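Ice-binding protein (Flavobacteriaceae bacterium, PDB 5UYT) binds ice as a bacterial antifreeze protein, probably restraining crystal growth with two ice-binding-like domains, each built as a right-handed beta-helix. Local coordinates at residues A328-I338 / N356-K366; A74-L84 / T91-Q99. All coordinates share one frame; numbering follows the deposited sequence.

Contact 1 of 2, residues A328-I338 / N356-K366; sequences AQGNENAVFVI and NGAIAKNVFWK
Phe336, Val337 and Ile338 pair in parallel with Val363, Phe364 and Trp365, the short strand axes approaching to 4.7 Å at 15°, as expected for neighbouring coils of a right-handed beta-helix. Four backbone bonds alternate across the pair, from Phe336 N with Asn362 O (2.9 Å) to Lys366 N with Ile338 O (2.8 Å). Phe336, Ile338, Val363 and Trp365 share one face. There Ile338 and Trp365 run side by side, and the isoleucine CD1 lies over the indole, 3.6 Å from the centroid of the six-membered ring and 17° off its normal, a CH-pi contact. With CG1 anti to the carbonyl carbon (chi1 -63°) and the chain then extended, CD1 arrives above the ring while CG2 touches CE3 and CZ3; the indole NE1 is tied to Lys380 O. Nearer the turns, Phe336 CE2 meets Ala358 CB at 3.8 Å. Val337 and Phe364 project from the other face, where Leu286 of helix 270-288 touches Val337. Beyond the strands, the type I' turn Ala328-Asn331 is joined to the next coil by Gly330 N bonding to Asn356 O (2.8 Å). Asn362 CB packs against Ala334 O; OD1 takes Lys361 NZ on an in-plane lone pair, and ND2 and Lys361 NZ donate to a water shared with Asn333 ND2. A second water accepts from Ile359 N and donates to Glu332 O and Ala334 O, 2.8 Å from each carbonyl oxygen.

Contact 2 of 2, residues A74-L84 / T91-Q99; sequences AIPTATLAPLL and TAGNYFIGQ
Leu80 and Ile97 stand at the apolar centre, with Tyr95 and Leu84 beside them. Leu80 CD1 packs on Tyr95 CB at 3.7 Å, and its CG and CD2 reach the ring atom CD1, which Ala78 CB also approaches. Ile97 CG1 sits beside the backbone N (chi1 -57°), and chi2 near 180° carries CD1 tip to tip with Leu84 CD2 at 3.7 Å. Further out, the Pro76 ring lies alongside Phe96 CB, and Pro82 CG meets the Gln99 amide. The backbones are joined by Phe96 N to Ala78 O (2.9 Å) and Leu80 N to Phe96 O (3.1 Å), the mark of parallel pairing. At the polar edge the regular pattern is disturbed: Asn94 O takes Thr77 N on a lone pair and only a weak bond from Ala78 N, while the side-chain atom Thr77 OG1 accepts from Asn94 N at 2.8 Å. Asn94 ND2 donates nearly straight (169°) to Ile75 O; that oxygen is in the amide plane, although the donor stands above the Ile75 carbonyl plane. A water bridges Thr77 OG1 and Ala92 O. With strand 83-85 and strand 88-90 between the paired strands, this closure of one coil is typical of a beta-helix, rejoined here by the chain after helix 55-73.

How the contacts relate
Contact 2 comes before contact 1 along the chain; their centres are 42 Å apart, and the nearest atoms, about 24 Å apart, do not touch. Each belongs to a different ice-binding-like domain, and they share no strand. The centre of contact 2 lies about 35 Å from the centre of the chain, just after helix 55-73; that of contact 1 lies about 11 Å from it, with helix 270-288 beside one face. Contact 1 also touches the segment between strands 198-200 and 224-228, which probably connects the domains: Asn331 ND2 bonds to Leu210 O and Gln329 touches Ile203. The same parallel coil-to-coil pairing thus appears in both, consistent with two beta-helical units in one antifreeze protein.

Contact 1 of 2, residues A328-I338 / N356-K366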
ATOM      1  N   ALA A 328       3.935  -3.577   6.255  1.00 17.64           N
ATOM      2  CA  ALA A 328       3.311  -3.692   7.575  1.00 17.94           C
ATOM      3  C   ALA A 328       3.572  -2.512   8.502  1.00 19.05           C
ATOM      4  O   ALA A 328       3.050  -2.486   9.603  1.00 19.94           O
ATOM      5  CB  ALA A 328       3.717  -5.013   8.253  1.00 17.82           C
ATOM      6  N   GLN A 329       4.387  -1.547   8.048  1.00 19.97           N
ATOM      7  CA  GLN A 329       4.693  -0.343   8.833  1.00 21.17           C
ATOM      8  C   GLN A 329       5.206  -0.649  10.253  1.00 22.15           C
ATOM      9  O   GLN A 329       4.937   0.099  11.225  1.00 22.40           O
ATOM     10  CB  GLN A 329       3.492   0.626   8.841  1.00 22.75           C
ATOM     11  CG  GLN A 329       2.945   0.915   7.436  1.00 22.70           C
ATOM     12  CD  GLN A 329       1.859   2.013   7.376  1.00 24.09           C
ATOM     13  OE1 GLN A 329       1.909   2.889   6.510  1.00 25.54           O
ATOM     14  NE2 GLN A 329       0.869   1.939   8.239  1.00 24.35           N
ATOM     15  N   GLY A 330       5.997  -1.707  10.369  1.00 21.91           N
ATOM     16  CA  GLY A 330       6.647  -2.064  11.636  1.00 23.83           C
ATOM     17  C   GLY A 330       5.861  -3.032  12.518  1.00 24.80           C
ATOM     18  O   GLY A 330       6.345  -3.434  13.574  1.00 26.80           O
ATOM     19  N   ASN A 331       4.644  -3.380  12.102  1.00 23.87           N
ATOM     20  CA  ASN A 331       3.760  -4.256  12.909  1.00 23.72           C
ATOM     21  C   ASN A 331       3.778  -5.666  12.325  1.00 23.37           C
ATOM     22  O   ASN A 331       3.064  -5.940  11.353  1.00 21.43           O
ATOM     23  CB  ASN A 331       2.327  -3.720  12.916  1.00 23.21           C
ATOM     24  CG  ASN A 331       1.351  -4.660  13.636  1.00 23.71           C
ATOM     25  OD1 ASN A 331       1.750  -5.622  14.299  1.00 24.03           O
ATOM     26  ND2 ASN A 331       0.075  -4.381  13.504  1.00 23.65           N
ATOM     27  N   GLU A 332       4.562  -6.561  12.930  1.00 24.19           N
ATOM     28  CA  GLU A 332       4.789  -7.895  12.323  1.00 25.38           C
ATOM     29  C   GLU A 332       3.513  -8.728  12.290  1.00 24.21           C
ATOM     30  O   GLU A 332       3.366  -9.625  11.442  1.00 23.56           O
ATOM     31  CB  GLU A 332       5.918  -8.651  13.017  1.00 29.56           C
ATOM     32  CG  GLU A 332       5.600  -9.114  14.422  1.00 34.29           C
ATOM     33  CD  GLU A 332       6.642 -10.080  14.987  1.00 39.72           C
ATOM     34  OE1 GLU A 332       6.675 -10.209  16.223  1.00 42.94           O
ATOM     35  OE2 GLU A 332       7.393 -10.728  14.205  1.00 43.27           O
ATOM     36  N   ASN A 333       2.573  -8.390  13.182  1.00 24.35           N
ATOM     37  CA  ASN A 333       1.260  -9.082  13.227  1.00 24.27           C
ATOM     38  C   ASN A 333       0.210  -8.540  12.269  1.00 23.66           C
ATOM     39  O   ASN A 333      -0.924  -9.052  12.233  1.00 23.16           O
ATOM     40  CB  ASN A 333       0.726  -9.142  14.655  1.00 26.33           C
ATOM     41  CG  ASN A 333       1.719  -9.776  15.615  1.00 26.76           C
ATOM     42  OD1 ASN A 333       2.082  -9.174  16.608  1.00 28.91           O
ATOM     43  ND2 ASN A 333       2.194 -10.962  15.290  1.00 26.12           N
ATOM     44  N   ALA A 334       0.592  -7.555  11.451  1.00 22.03           N
ATOM     45  CA  ALA A 334      -0.345  -6.959  10.495  1.00 21.72           C
ATOM     46  C   ALA A 334      -0.841  -8.005   9.482  1.00 20.75           C
ATOM     47  O   ALA A 334      -0.068  -8.815   8.984  1.00 20.16           O
ATOM     48  CB  ALA A 334       0.328  -5.815   9.744  1.00 21.50           C
ATOM     49  N   VAL A 335      -2.126  -7.923   9.130  1.00 20.46           N
ATOM     50  CA  VAL A 335      -2.759  -8.855   8.186  1.00 19.48           C
ATOM     51  C   VAL A 335      -3.176  -8.046   6.934  1.00 18.93           C
ATOM     52  O   VAL A 335      -3.632  -6.882   7.037  1.00 18.38           O
ATOM     53  CB  VAL A 335      -4.035  -9.465   8.811  1.00 19.92           C
ATOM     54  CG1 VAL A 335      -4.890 -10.207   7.765  1.00 20.08           C
ATOM     55  CG2 VAL A 335      -3.674 -10.389   9.967  1.00 20.88           C
ATOM     56  N   PHE A 336      -3.040  -8.680   5.776  1.00 17.74           N
ATOM     57  CA  PHE A 336      -3.442  -8.089   4.511  1.00 18.00           C
ATOM     58  C   PHE A 336      -4.415  -9.048   3.868  1.00 17.89           C
ATOM     59  O   PHE A 336      -4.102 -10.250   3.704  1.00 18.49           O
ATOM     60  CB  PHE A 336      -2.231  -7.971   3.589  1.00 17.64           C
ATOM     61  CG  PHE A 336      -1.103  -7.162   4.163  1.00 18.17           C
ATOM     62  CD1 PHE A 336      -0.929  -5.835   3.761  1.00 18.47           C
ATOM     63  CD2 PHE A 336      -0.207  -7.728   5.083  1.00 18.28           C
ATOM     64  CE1 PHE A 336       0.137  -5.083   4.276  1.00 19.47           C
ATOM     65  CE2 PHE A 336       0.856  -6.971   5.595  1.00 18.97           C
ATOM     66  CZ  PHE A 336       1.023  -5.663   5.195  1.00 19.34           C
ATOM     67  N   VAL A 337      -5.586  -8.557   3.477  1.00 18.06           N
ATOM     68  CA  VAL A 337      -6.499  -9.406   2.730  1.00 18.21           C
ATOM     69  C   VAL A 337      -6.784  -8.744   1.389  1.00 18.19           C
ATOM     70  O   VAL A 337      -7.131  -7.570   1.337  1.00 18.57           O
ATOM     71  CB  VAL A 337      -7.808  -9.676   3.504  1.00 19.35           C
ATOM     72  CG1 VAL A 337      -8.844 -10.352   2.588  1.00 19.43           C
ATOM     73  CG2 VAL A 337      -7.538 -10.566   4.742  1.00 19.96           C
ATOM     74  N   ILE A 338      -6.629  -9.500   0.302  1.00 18.05           N
ATOM     75  CA  ILE A 338      -6.852  -8.951  -1.065  1.00 17.40           C
ATOM     76  C   ILE A 338      -7.973  -9.767  -1.701  1.00 18.29           C
ATOM     77  O   ILE A 338      -7.793 -10.949  -1.996  1.00 18.11           O
ATOM     78  CB  ILE A 338      -5.546  -9.012  -1.906  1.00 17.09           C
ATOM     79  CG1 ILE A 338      -4.500  -8.113  -1.201  1.00 17.18           C
ATOM     80  CG2 ILE A 338      -5.795  -8.478  -3.335  1.00 17.76           C
ATOM     81  CD1 ILE A 338      -3.093  -8.221  -1.743  1.00 19.53           C
ATOM     82  N   ASN A 356       8.971  -3.981   6.057  1.00 19.65           N
ATOM     83  CA  ASN A 356       8.668  -3.348   7.352  1.00 20.61           C
ATOM     84  C   ASN A 356       7.880  -4.300   8.274  1.00 20.29           C
ATOM     85  O   ASN A 356       6.932  -3.894   8.943  1.00 20.17           O
ATOM     86  CB  ASN A 356       7.937  -2.013   7.153  1.00 20.83           C
ATOM     87  CG  ASN A 356       8.792  -0.998   6.392  1.00 22.11           C
ATOM     88  OD1 ASN A 356      10.017  -1.024   6.499  1.00 23.01           O
ATOM     89  ND2 ASN A 356       8.151  -0.114   5.620  1.00 20.83           N
ATOM     90  N   GLY A 357       8.300  -5.570   8.264  1.00 20.31           N
ATOM     91  CA  GLY A 357       7.778  -6.534   9.221  1.00 20.37           C
ATOM     92  C   GLY A 357       6.687  -7.454   8.697  1.00 19.93           C
ATOM     93  O   GLY A 357       6.313  -8.428   9.408  1.00 19.85           O
ATOM     94  N   ALA A 358       6.181  -7.163   7.483  1.00 18.72           N
ATOM     95  CA  ALA A 358       5.094  -7.975   6.885  1.00 18.45           C
ATOM     96  C   ALA A 358       5.618  -9.415   6.692  1.00 18.13           C
ATOM     97  O   ALA A 358       6.780  -9.630   6.262  1.00 17.97           O
ATOM     98  CB  ALA A 358       4.636  -7.392   5.545  1.00 17.55           C
ATOM     99  N   ILE A 359       4.773 -10.385   7.064  1.00 18.34           N
ATOM    100  CA  ILE A 359       5.122 -11.821   6.918  1.00 18.66           C
ATOM    101  C   ILE A 359       4.065 -12.585   6.096  1.00 17.90           C
ATOM    102  O   ILE A 359       2.868 -12.238   6.117  1.00 17.79           O
ATOM    103  CB  ILE A 359       5.434 -12.521   8.265  1.00 20.46           C
ATOM    104  CG1 ILE A 359       4.215 -12.483   9.212  1.00 20.95           C
ATOM    105  CG2 ILE A 359       6.731 -11.948   8.880  1.00 21.59           C
ATOM    106  CD1 ILE A 359       4.373 -13.223  10.554  1.00 22.01           C
ATOM    107  N   ALA A 360       4.520 -13.557   5.311  1.00 16.93           N
ATOM    108  CA  ALA A 360       3.634 -14.187   4.335  1.00 16.63           C
ATOM    109  C   ALA A 360       2.475 -14.954   5.013  1.00 17.06           C
ATOM    110  O   ALA A 360       1.440 -15.145   4.401  1.00 16.73           O
ATOM    111  CB  ALA A 360       4.438 -15.145   3.463  1.00 16.33           C
ATOM    112  N   LYS A 361       2.690 -15.421   6.252  1.00 17.56           N
ATOM    113  CA  LYS A 361       1.672 -16.098   7.038  1.00 18.22           C
ATOM    114  C   LYS A 361       0.396 -15.242   7.180  1.00 18.31           C
ATOM    115  O   LYS A 361      -0.697 -15.789   7.414  1.00 17.91           O
ATOM    116  CB  LYS A 361       2.259 -16.354   8.437  1.00 21.06           C
ATOM    117  CG  LYS A 361       1.316 -16.921   9.473  1.00 24.22           C
ATOM    118  CD  LYS A 361       1.993 -17.156  10.833  1.00 25.08           C
ATOM    119  CE  LYS A 361       2.102 -15.916  11.722  1.00 28.46           C
ATOM    120  NZ  LYS A 361       0.863 -15.201  12.213  1.00 28.22           N
ATOM    121  N   ASN A 362       0.560 -13.905   7.089  1.00 18.22           N
ATOM    122  CA  ASN A 362      -0.535 -12.949   7.361  1.00 18.53           C
ATOM    123  C   ASN A 362      -1.074 -12.279   6.099  1.00 17.45           C
ATOM    124  O   ASN A 362      -1.735 -11.240   6.192  1.00 17.34           O
ATOM    125  CB  ASN A 362      -0.075 -11.854   8.361  1.00 19.25           C
ATOM    126  CG  ASN A 362       0.314 -12.429   9.718  1.00 21.39           C
ATOM    127  OD1 ASN A 362      -0.128 -13.504  10.093  1.00 21.37           O
ATOM    128  ND2 ASN A 362       1.166 -11.715  10.458  1.00 22.67           N
ATOM    129  N   VAL A 363      -0.786 -12.870   4.940  1.00 16.23           N
ATOM    130  CA  VAL A 363      -1.262 -12.360   3.648  1.00 16.10           C
ATOM    131  C   VAL A 363      -2.226 -13.365   3.019  1.00 16.26           C
ATOM    132  O   VAL A 363      -1.889 -14.579   2.896  1.00 16.40           O
ATOM    133  CB  VAL A 363      -0.061 -12.165   2.710  1.00 15.65           C
ATOM    134  CG1 VAL A 363      -0.544 -11.692   1.349  1.00 15.64           C
ATOM    135  CG2 VAL A 363       0.915 -11.160   3.346  1.00 16.34           C
ATOM    136  N   PHE A 364      -3.436 -12.884   2.686  1.00 16.48           N
ATOM    137  CA  PHE A 364      -4.475 -13.750   2.122  1.00 17.22           C
ATOM    138  C   PHE A 364      -5.066 -13.162   0.863  1.00 17.45           C
ATOM    139  O   PHE A 364      -5.336 -11.952   0.800  1.00 18.29           O
ATOM    140  CB  PHE A 364      -5.603 -13.944   3.138  1.00 17.91           C
ATOM    141  CG  PHE A 364      -5.111 -14.507   4.433  1.00 18.64           C
ATOM    142  CD1 PHE A 364      -4.981 -15.890   4.591  1.00 19.21           C
ATOM    143  CD2 PHE A 364      -4.651 -13.652   5.444  1.00 18.74           C
ATOM    144  CE1 PHE A 364      -4.460 -16.426   5.771  1.00 20.22           C
ATOM    145  CE2 PHE A 364      -4.130 -14.190   6.633  1.00 19.63           C
ATOM    146  CZ  PHE A 364      -4.022 -15.560   6.779  1.00 20.35           C
ATOM    147  N   TRP A 365      -5.313 -14.026  -0.115  1.00 17.19           N
ATOM    148  CA  TRP A 365      -5.878 -13.582  -1.378  1.00 16.90           C
ATOM    149  C   TRP A 365      -7.141 -14.404  -1.583  1.00 17.93           C
ATOM    150  O   TRP A 365      -7.075 -15.648  -1.616  1.00 18.92           O
ATOM    151  CB  TRP A 365      -4.926 -13.917  -2.531  1.00 16.63           C
ATOM    152  CG  TRP A 365      -3.535 -13.326  -2.412  1.00 15.86           C
ATOM    153  CD1 TRP A 365      -2.507 -13.778  -1.615  1.00 15.98           C
ATOM    154  CD2 TRP A 365      -3.026 -12.212  -3.142  1.00 16.46           C
ATOM    155  NE1 TRP A 365      -1.393 -12.988  -1.805  1.00 16.15           N
ATOM    156  CE2 TRP A 365      -1.687 -12.020  -2.735  1.00 16.06           C
ATOM    157  CE3 TRP A 365      -3.589 -11.326  -4.084  1.00 16.45           C
ATOM    158  CZ2 TRP A 365      -0.886 -10.986  -3.247  1.00 16.82           C
ATOM    159  CZ3 TRP A 365      -2.783 -10.307  -4.613  1.00 16.94           C
ATOM    160  CH2 TRP A 365      -1.433 -10.159  -4.202  1.00 17.17           C
ATOM    161  N   LYS A 366      -8.286 -13.731  -1.709  1.00 18.06           N
ATOM    162  CA  LYS A 366      -9.541 -14.419  -1.983  1.00 19.29           C
ATOM    163  C   LYS A 366      -9.846 -14.204  -3.460  1.00 18.92           C
ATOM    164  O   LYS A 366     -10.143 -13.061  -3.836  1.00 18.77           O
ATOM    165  CB  LYS A 366     -10.630 -13.777  -1.114  1.00 20.74           C
ATOM    166  CG  LYS A 366     -12.006 -14.476  -1.098  1.00 24.62           C
ATOM    167  CD  LYS A 366     -12.883 -14.137  -2.304  1.00 27.77           C
ATOM    168  CE  LYS A 366     -13.087 -12.643  -2.555  1.00 29.29           C
ATOM    169  NZ  LYS A 366     -13.764 -12.413  -3.871  1.00 31.02           N
TER
HETATM  170  O   HOH W   1       2.647  -9.271   8.742  1.00 19.46           O
HETATM  171  O   HOH W   2       1.608 -12.765  13.272  1.00 27.50           O

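Contact 2 of 2, residues A74-L84 / T91-Q99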
ATOM      1  N   ALA A  74       1.292  30.226  15.257  1.00 49.56           N
ATOM      2  CA  ALA A  74       2.627  29.836  15.746  1.00 49.27           C
ATOM      3  C   ALA A  74       3.584  31.026  15.837  1.00 50.76           C
ATOM      4  O   ALA A  74       3.775  31.763  14.860  1.00 50.90           O
ATOM      5  CB  ALA A  74       3.224  28.723  14.882  1.00 46.53           C
ATOM      6  N   ILE A  75       4.161  31.229  17.022  1.00 52.47           N
ATOM      7  CA  ILE A  75       5.069  32.351  17.251  1.00 53.52           C
ATOM      8  C   ILE A  75       6.479  32.040  16.714  1.00 52.35           C
ATOM      9  O   ILE A  75       7.156  31.129  17.216  1.00 50.92           O
ATOM     10  CB  ILE A  75       5.098  32.793  18.739  1.00 56.32           C
ATOM     11  CG1 ILE A  75       3.670  32.834  19.318  1.00 57.74           C
ATOM     12  CG2 ILE A  75       5.752  34.163  18.871  1.00 58.39           C
ATOM     13  CD1 ILE A  75       3.566  33.320  20.754  1.00 60.24           C
ATOM     14  N   PRO A  76       6.927  32.796  15.682  1.00 52.36           N
ATOM     15  CA  PRO A  76       8.225  32.521  15.059  1.00 50.55           C
ATOM     16  C   PRO A  76       9.384  32.534  16.063  1.00 51.09           C
ATOM     17  O   PRO A  76       9.402  33.363  16.986  1.00 51.96           O
ATOM     18  CB  PRO A  76       8.383  33.662  14.040  1.00 51.68           C
ATOM     19  CG  PRO A  76       6.992  34.143  13.785  1.00 52.73           C
ATOM     20  CD  PRO A  76       6.303  34.007  15.114  1.00 53.94           C
ATOM     21  N   THR A  77      10.322  31.606  15.880  1.00 49.15           N
ATOM     22  CA  THR A  77      11.528  31.516  16.705  1.00 49.70           C
ATOM     23  C   THR A  77      12.755  32.106  15.993  1.00 49.29           C
ATOM     24  O   THR A  77      13.789  32.331  16.629  1.00 50.26           O
ATOM     25  CB  THR A  77      11.824  30.052  17.109  1.00 48.34           C
ATOM     26  OG1 THR A  77      11.885  29.231  15.936  1.00 46.23           O
ATOM     27  CG2 THR A  77      10.739  29.510  18.044  1.00 48.93           C
ATOM     28  N   ALA A  78      12.623  32.366  14.685  1.00 47.99           N
ATOM     29  CA  ALA A  78      13.715  32.860  13.820  1.00 47.91           C
ATOM     30  C   ALA A  78      13.204  33.274  12.433  1.00 47.40           C
ATOM     31  O   ALA A  78      12.156  32.798  11.997  1.00 45.64           O
ATOM     32  CB  ALA A  78      14.787  31.790  13.660  1.00 46.28           C
ATOM     33  N   THR A  79      13.959  34.146  11.753  1.00 48.60           N
ATOM     34  CA  THR A  79      13.690  34.547  10.360  1.00 49.01           C
ATOM     35  C   THR A  79      14.726  33.927   9.426  1.00 48.49           C
ATOM     36  O   THR A  79      15.914  33.862   9.766  1.00 50.41           O
ATOM     37  CB  THR A  79      13.698  36.083  10.202  1.00 51.66           C
ATOM     38  OG1 THR A  79      12.782  36.640  11.143  1.00 52.96           O
ATOM     39  CG2 THR A  79      13.251  36.516   8.800  1.00 51.37           C
ATOM     40  N   LEU A  80      14.281  33.472   8.257  1.00 45.83           N
ATOM     41  CA  LEU A  80      15.187  32.925   7.262  1.00 44.53           C
ATOM     42  C   LEU A  80      15.150  33.727   5.976  1.00 45.24           C
ATOM     43  O   LEU A  80      14.115  34.287   5.632  1.00 45.53           O
ATOM     44  CB  LEU A  80      14.825  31.463   6.952  1.00 41.99           C
ATOM     45  CG  LEU A  80      14.830  30.461   8.097  1.00 40.78           C
ATOM     46  CD1 LEU A  80      14.456  29.074   7.553  1.00 38.22           C
ATOM     47  CD2 LEU A  80      16.183  30.432   8.806  1.00 41.31           C
ATOM     48  N   ALA A  81      16.284  33.767   5.274  1.00 45.66           N
ATOM     49  CA  ALA A  81      16.344  34.321   3.925  1.00 46.28           C
ATOM     50  C   ALA A  81      15.475  33.444   3.014  1.00 44.98           C
ATOM     51  O   ALA A  81      15.254  32.261   3.321  1.00 43.84           O
ATOM     52  CB  ALA A  81      17.785  34.380   3.424  1.00 46.87           C
ATOM     53  N   PRO A  82      14.952  34.019   1.912  1.00 45.76           N
ATOM     54  CA  PRO A  82      14.038  33.235   1.087  1.00 44.47           C
ATOM     55  C   PRO A  82      14.685  32.075   0.331  1.00 43.30           C
ATOM     56  O   PRO A  82      13.973  31.144  -0.021  1.00 41.66           O
ATOM     57  CB  PRO A  82      13.459  34.262   0.107  1.00 45.88           C
ATOM     58  CG  PRO A  82      14.472  35.339   0.041  1.00 47.66           C
ATOM     59  CD  PRO A  82      15.113  35.393   1.403  1.00 47.49           C
ATOM     60  N   LEU A  83      16.002  32.119   0.098  1.00 44.14           N
ATOM     61  CA  LEU A  83      16.697  31.005  -0.550  1.00 43.18           C
ATOM     62  C   LEU A  83      17.020  29.938   0.500  1.00 41.76           C
ATOM     63  O   LEU A  83      17.939  30.102   1.299  1.00 42.02           O
ATOM     64  CB  LEU A  83      17.961  31.472  -1.287  1.00 46.04           C
ATOM     65  CG  LEU A  83      18.665  30.522  -2.290  1.00 46.51           C
ATOM     66  CD1 LEU A  83      17.749  29.547  -3.043  1.00 45.46           C
ATOM     67  CD2 LEU A  83      19.481  31.366  -3.273  1.00 48.28           C
ATOM     68  N   LEU A  84      16.239  28.858   0.492  1.00 39.28           N
ATOM     69  CA  LEU A  84      16.341  27.770   1.481  1.00 38.04           C
ATOM     70  C   LEU A  84      17.007  26.553   0.896  1.00 36.28           C
ATOM     71  O   LEU A  84      16.664  26.125  -0.214  1.00 35.89           O
ATOM     72  CB  LEU A  84      14.964  27.297   1.919  1.00 37.91           C
ATOM     73  CG  LEU A  84      13.998  28.067   2.808  1.00 39.62           C
ATOM     74  CD1 LEU A  84      12.975  27.039   3.268  1.00 38.53           C
ATOM     75  CD2 LEU A  84      14.724  28.680   3.998  1.00 41.18           C
ATOM     76  N   THR A  91      17.530  23.081  12.964  1.00 33.97           N
ATOM     77  CA  THR A  91      16.966  22.364  14.106  1.00 34.32           C
ATOM     78  C   THR A  91      15.513  22.826  14.335  1.00 34.27           C
ATOM     79  O   THR A  91      14.975  23.613  13.536  1.00 33.57           O
ATOM     80  CB  THR A  91      17.845  22.535  15.362  1.00 35.83           C
ATOM     81  OG1 THR A  91      18.205  23.918  15.520  1.00 37.47           O
ATOM     82  CG2 THR A  91      19.117  21.704  15.230  1.00 35.96           C
ATOM     83  N   ALA A  92      14.872  22.327  15.394  1.00 34.55           N
ATOM     84  CA  ALA A  92      13.461  22.612  15.624  1.00 34.61           C
ATOM     85  C   ALA A  92      13.207  24.113  15.625  1.00 35.95           C
ATOM     86  O   ALA A  92      14.018  24.898  16.144  1.00 37.14           O
ATOM     87  CB  ALA A  92      12.994  21.998  16.926  1.00 35.34           C
ATOM     88  N   GLY A  93      12.073  24.528  15.078  1.00 35.63           N
ATOM     89  CA  GLY A  93      11.704  25.939  15.210  1.00 37.62           C
ATOM     90  C   GLY A  93      10.494  26.331  14.389  1.00 37.24           C
ATOM     91  O   GLY A  93       9.975  25.521  13.597  1.00 35.31           O
ATOM     92  N   ASN A  94      10.035  27.567  14.623  1.00 38.89           N
ATOM     93  CA  ASN A  94       9.021  28.203  13.788  1.00 39.09           C
ATOM     94  C   ASN A  94       9.698  29.303  12.990  1.00 39.83           C
ATOM     95  O   ASN A  94      10.048  30.352  13.538  1.00 42.05           O
ATOM     96  CB  ASN A  94       7.882  28.761  14.644  1.00 40.68           C
ATOM     97  CG  ASN A  94       7.230  27.700  15.492  1.00 40.48           C
ATOM     98  OD1 ASN A  94       7.211  26.516  15.117  1.00 38.89           O
ATOM     99  ND2 ASN A  94       6.700  28.101  16.637  1.00 42.25           N
ATOM    100  N   TYR A  95       9.885  29.037  11.704  1.00 38.71           N
ATOM    101  CA  TYR A  95      10.694  29.866  10.813  1.00 39.16           C
ATOM    102  C   TYR A  95       9.824  30.782   9.961  1.00 39.92           C
ATOM    103  O   TYR A  95       8.959  30.319   9.229  1.00 39.08           O
ATOM    104  CB  TYR A  95      11.594  28.964   9.939  1.00 37.42           C
ATOM    105  CG  TYR A  95      12.614  28.210  10.789  1.00 36.99           C
ATOM    106  CD1 TYR A  95      13.733  28.868  11.312  1.00 38.33           C
ATOM    107  CD2 TYR A  95      12.439  26.857  11.107  1.00 35.44           C
ATOM    108  CE1 TYR A  95      14.658  28.199  12.109  1.00 37.94           C
ATOM    109  CE2 TYR A  95      13.355  26.189  11.897  1.00 35.23           C
ATOM    110  CZ  TYR A  95      14.464  26.865  12.398  1.00 36.66           C
ATOM    111  OH  TYR A  95      15.385  26.211  13.197  1.00 36.87           O
ATOM    112  N   PHE A  96      10.065  32.088  10.072  1.00 41.92           N
ATOM    113  CA  PHE A  96       9.290  33.088   9.342  1.00 43.26           C
ATOM    114  C   PHE A  96      10.076  33.572   8.123  1.00 43.52           C
ATOM    115  O   PHE A  96      11.233  34.022   8.236  1.00 44.51           O
ATOM    116  CB  PHE A  96       8.908  34.267  10.270  1.00 45.71           C
ATOM    117  CG  PHE A  96       8.264  35.435   9.562  1.00 47.08           C
ATOM    118  CD1 PHE A  96       6.894  35.460   9.328  1.00 47.28           C
ATOM    119  CD2 PHE A  96       9.032  36.529   9.151  1.00 48.43           C
ATOM    120  CE1 PHE A  96       6.300  36.544   8.689  1.00 48.76           C
ATOM    121  CE2 PHE A  96       8.448  37.606   8.505  1.00 50.09           C
ATOM    122  CZ  PHE A  96       7.077  37.618   8.274  1.00 50.24           C
ATOM    123  N   ILE A  97       9.454  33.459   6.958  1.00 38.73           N
ATOM    124  CA  ILE A  97      10.017  34.012   5.731  1.00 39.56           C
ATOM    125  C   ILE A  97       8.987  34.987   5.157  1.00 40.56           C
ATOM    126  O   ILE A  97       7.966  34.560   4.617  1.00 39.66           O
ATOM    127  CB  ILE A  97      10.359  32.908   4.695  1.00 38.28           C
ATOM    128  CG1 ILE A  97      11.328  31.879   5.307  1.00 37.53           C
ATOM    129  CG2 ILE A  97      10.960  33.554   3.448  1.00 38.82           C
ATOM    130  CD1 ILE A  97      11.677  30.713   4.413  1.00 36.21           C
ATOM    131  N   GLY A  98       9.259  36.293   5.267  1.00 42.30           N
ATOM    132  CA  GLY A  98       8.244  37.320   4.970  1.00 43.67           C
ATOM    133  C   GLY A  98       8.121  37.702   3.504  1.00 43.94           C
ATOM    134  O   GLY A  98       7.964  38.880   3.171  1.00 45.09           O
ATOM    135  N   GLN A  99       8.174  36.696   2.636  1.00 42.38           N
ATOM    136  CA  GLN A  99       8.123  36.855   1.175  1.00 42.63           C
ATOM    137  C   GLN A  99       8.042  35.446   0.592  1.00 40.65           C
ATOM    138  O   GLN A  99       8.062  34.467   1.347  1.00 39.46           O
ATOM    139  CB  GLN A  99       9.372  37.594   0.658  1.00 43.92           C
ATOM    140  CG  GLN A  99      10.689  36.857   0.929  1.00 43.39           C
ATOM    141  CD  GLN A  99      11.915  37.695   0.621  1.00 45.74           C
ATOM    142  OE1 GLN A  99      12.229  37.958  -0.548  1.00 45.99           O
ATOM    143  NE2 GLN A  99      12.626  38.112   1.669  1.00 46.22           N
TER
HETATM  144  O   HOH W   3      14.376  28.169  15.993  1.00 45.85           O